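Local coordinates for protein beta-1,3-1,4-glucanase (Caldicellulosiruptor sp. F32, PDB 4X0V) that probably hydrolyses mixed-linkage beta-1,3-1,4-glucans such as lichenan, as a family 5 glycoside hydrolase with a TIM-barrel fold, at residues Ala60-Ser65 / Ser102-Val107. Residues are numbered along the deposited sequence; the frame is centred on the assembly and turned at random.
Sequences AFENPS and SWHNHV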
loop_
_atom_site.group_PDB
_atom_site.type_symbol
_atom_site.label_atom_id
_atom_site.label_comp_id
_atom_site.label_asym_id
_atom_site.label_seq_id
_atom_site.Cartn_x
_atom_site.Cartn_y
_atom_site.Cartn_z
ATOM N N ALA A 60 13.360 8.015 -0.115
ATOM C CA ALA A 60 13.371 9.472 -0.026
ATOM C C ALA A 60 14.344 9.915 1.043
ATOM O O ALA A 60 14.367 9.370 2.150
ATOM C CB ALA A 60 11.981 10.017 0.273
ATOM N N PHE A 61 15.155 10.908 0.700
ATOM C CA PHE A 61 16.120 11.473 1.633
ATOM C C PHE A 61 16.617 12.797 1.094
ATOM O O PHE A 61 16.509 13.053 -0.097
ATOM C CB PHE A 61 17.291 10.500 1.892
ATOM C CG PHE A 61 17.886 9.865 0.632
ATOM C CD1 PHE A 61 18.828 10.546 -0.140
ATOM C CD2 PHE A 61 17.557 8.558 0.271
ATOM C CE1 PHE A 61 19.390 9.964 -1.275
ATOM C CE2 PHE A 61 18.119 7.967 -0.849
ATOM C CZ PHE A 61 19.031 8.673 -1.626
ATOM N N GLU A 62 17.187 13.627 1.960
ATOM C CA GLU A 62 17.583 14.969 1.541
ATOM C C GLU A 62 19.058 15.037 1.176
ATOM O O GLU A 62 19.853 14.186 1.582
ATOM C CB GLU A 62 17.247 16.006 2.618
ATOM C CG GLU A 62 16.000 15.652 3.405
ATOM C CD GLU A 62 14.768 15.581 2.529
ATOM O OE1 GLU A 62 14.709 16.333 1.532
ATOM O OE2 GLU A 62 13.880 14.745 2.816
ATOM N N ASN A 63 19.394 16.048 0.380
ATOM C CA ASN A 63 20.765 16.302 -0.024
ATOM C C ASN A 63 21.488 15.070 -0.570
ATOM O O ASN A 63 22.463 14.612 0.010
ATOM C CB ASN A 63 21.556 16.869 1.164
ATOM C CG ASN A 63 20.874 18.071 1.819
ATOM O OD1 ASN A 63 20.554 18.028 3.021
ATOM N ND2 ASN A 63 20.651 19.151 1.036
ATOM N N PRO A 64 21.021 14.533 -1.698
ATOM C CA PRO A 64 21.779 13.396 -2.227
ATOM C C PRO A 64 23.192 13.824 -2.570
ATOM O O PRO A 64 23.422 14.985 -2.910
ATOM C CB PRO A 64 21.010 13.007 -3.507
ATOM C CG PRO A 64 20.008 14.063 -3.746
ATOM C CD PRO A 64 19.822 14.849 -2.489
ATOM N N SER A 65 24.140 12.907 -2.456
ATOM C CA SER A 65 25.520 13.269 -2.738
ATOM C C SER A 65 25.932 12.795 -4.119
ATOM O O SER A 65 27.097 12.875 -4.472
ATOM C CB SER A 65 26.460 12.702 -1.655
ATOM O OG SER A 65 26.341 11.289 -1.555
ATOM N N SER A 102 8.078 7.998 -4.023
ATOM C CA SER A 102 8.322 9.243 -3.333
ATOM C C SER A 102 8.813 10.245 -4.369
ATOM O O SER A 102 9.831 10.042 -5.038
ATOM C CB SER A 102 9.325 9.053 -2.183
ATOM O OG SER A 102 8.799 8.162 -1.202
ATOM N N TRP A 103 8.037 11.309 -4.523
ATOM C CA TRP A 103 8.266 12.287 -5.568
ATOM C C TRP A 103 8.998 13.535 -5.128
ATOM O O TRP A 103 9.510 14.253 -5.978
ATOM C CB TRP A 103 6.955 12.736 -6.159
ATOM C CG TRP A 103 6.029 11.660 -6.543
ATOM C CD1 TRP A 103 5.024 11.133 -5.792
ATOM C CD2 TRP A 103 5.980 10.997 -7.800
ATOM N NE1 TRP A 103 4.352 10.178 -6.504
ATOM C CE2 TRP A 103 4.921 10.077 -7.751
ATOM C CE3 TRP A 103 6.723 11.103 -8.982
ATOM C CZ2 TRP A 103 4.591 9.263 -8.818
ATOM C CZ3 TRP A 103 6.395 10.306 -10.030
ATOM C CH2 TRP A 103 5.344 9.385 -9.943
ATOM N N HIS A 104 9.017 13.846 -3.833
ATOM C CA HIS A 104 9.450 15.191 -3.453
ATOM C C HIS A 104 10.923 15.471 -3.776
ATOM O O HIS A 104 11.313 16.627 -3.966
ATOM C CB HIS A 104 9.132 15.509 -1.987
ATOM C CG HIS A 104 10.099 14.918 -1.001
ATOM N ND1 HIS A 104 9.882 13.707 -0.377
ATOM C CD2 HIS A 104 11.268 15.390 -0.509
ATOM C CE1 HIS A 104 10.887 13.452 0.444
ATOM N NE2 HIS A 104 11.740 14.456 0.384
ATOM N N ASN A 105 11.719 14.420 -3.940
ATOM C CA ASN A 105 13.129 14.608 -4.280
ATOM C C ASN A 105 13.342 14.714 -5.773
ATOM O O ASN A 105 14.473 14.745 -6.240
ATOM C CB ASN A 105 13.974 13.464 -3.704
ATOM C CG ASN A 105 13.874 13.381 -2.210
ATOM O OD1 ASN A 105 13.512 12.348 -1.661
ATOM N ND2 ASN A 105 14.217 14.467 -1.531
ATOM N N HIS A 106 12.245 14.808 -6.511
ATOM C CA HIS A 106 12.307 14.818 -7.962
ATOM C C HIS A 106 11.426 15.913 -8.561
ATOM O O HIS A 106 10.957 15.768 -9.689
ATOM C CB HIS A 106 11.876 13.461 -8.508
ATOM C CG HIS A 106 12.521 12.307 -7.810
ATOM N ND1 HIS A 106 13.855 12.018 -7.939
ATOM C CD2 HIS A 106 12.007 11.389 -6.959
ATOM C CE1 HIS A 106 14.147 10.960 -7.191
ATOM N NE2 HIS A 106 13.046 10.564 -6.588
ATOM N N VAL A 107 11.179 16.992 -7.808
ATOM C CA VAL A 107 10.431 18.151 -8.330
ATOM C C VAL A 107 11.255 19.432 -8.239
ATOM O O VAL A 107 12.191 19.509 -7.439
ATOM C CB VAL A 107 9.082 18.393 -7.604
ATOM C CG1 VAL A 107 8.108 17.264 -7.891
ATOM C CG2 VAL A 107 9.293 18.555 -6.129
#
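This is a small polar loop-to-loop contact on the TIM barrel, in which A60, F61 and E62 meet S102, H104 and N105: 60-65 lies in the loop after the first barrel strand (50-53), 102-107 in the loop after the second (96-99). Both loops follow the C-terminal ends of their strands, the side on which TIM-barrel enzymes carry their active sites. N105 and H104 supply most of the polar touching, with A60 wedged in beside them. The N105 amide lies along the backbone at F61: N105 OD1 accepts a hydrogen bond from F61 N, 3.2 Å away, a bent bond (139° at the hydrogen) that comes in from above the amide plane. On the other branch, ND2 sits 3.1 Å from F61 O, at a poor angle for bonding; that carbonyl is hydrogen-bonded to the Y72 hydroxyl instead. OD1 also leans over one face of the H104 ring, near its rim. A60 points its methyl at the second loop, CB lying 3.7 Å from S102 CB and 3.6 Å from H104 CE1. S102 OG, for its part, bonds to D58 O and the H142 backbone N. H104 is held from both of its nitrogens, ND1 by D143 and NE2 by E62, which should fix the rotation of the ring. E62 reaches it because its chain folds back at chi2 (-61°), bringing the carboxylate to the ring edge with the two planes only 17° apart. The bond itself runs from H104 NE2 to the syn lone pair of E62 OE2, at 3.3 Å.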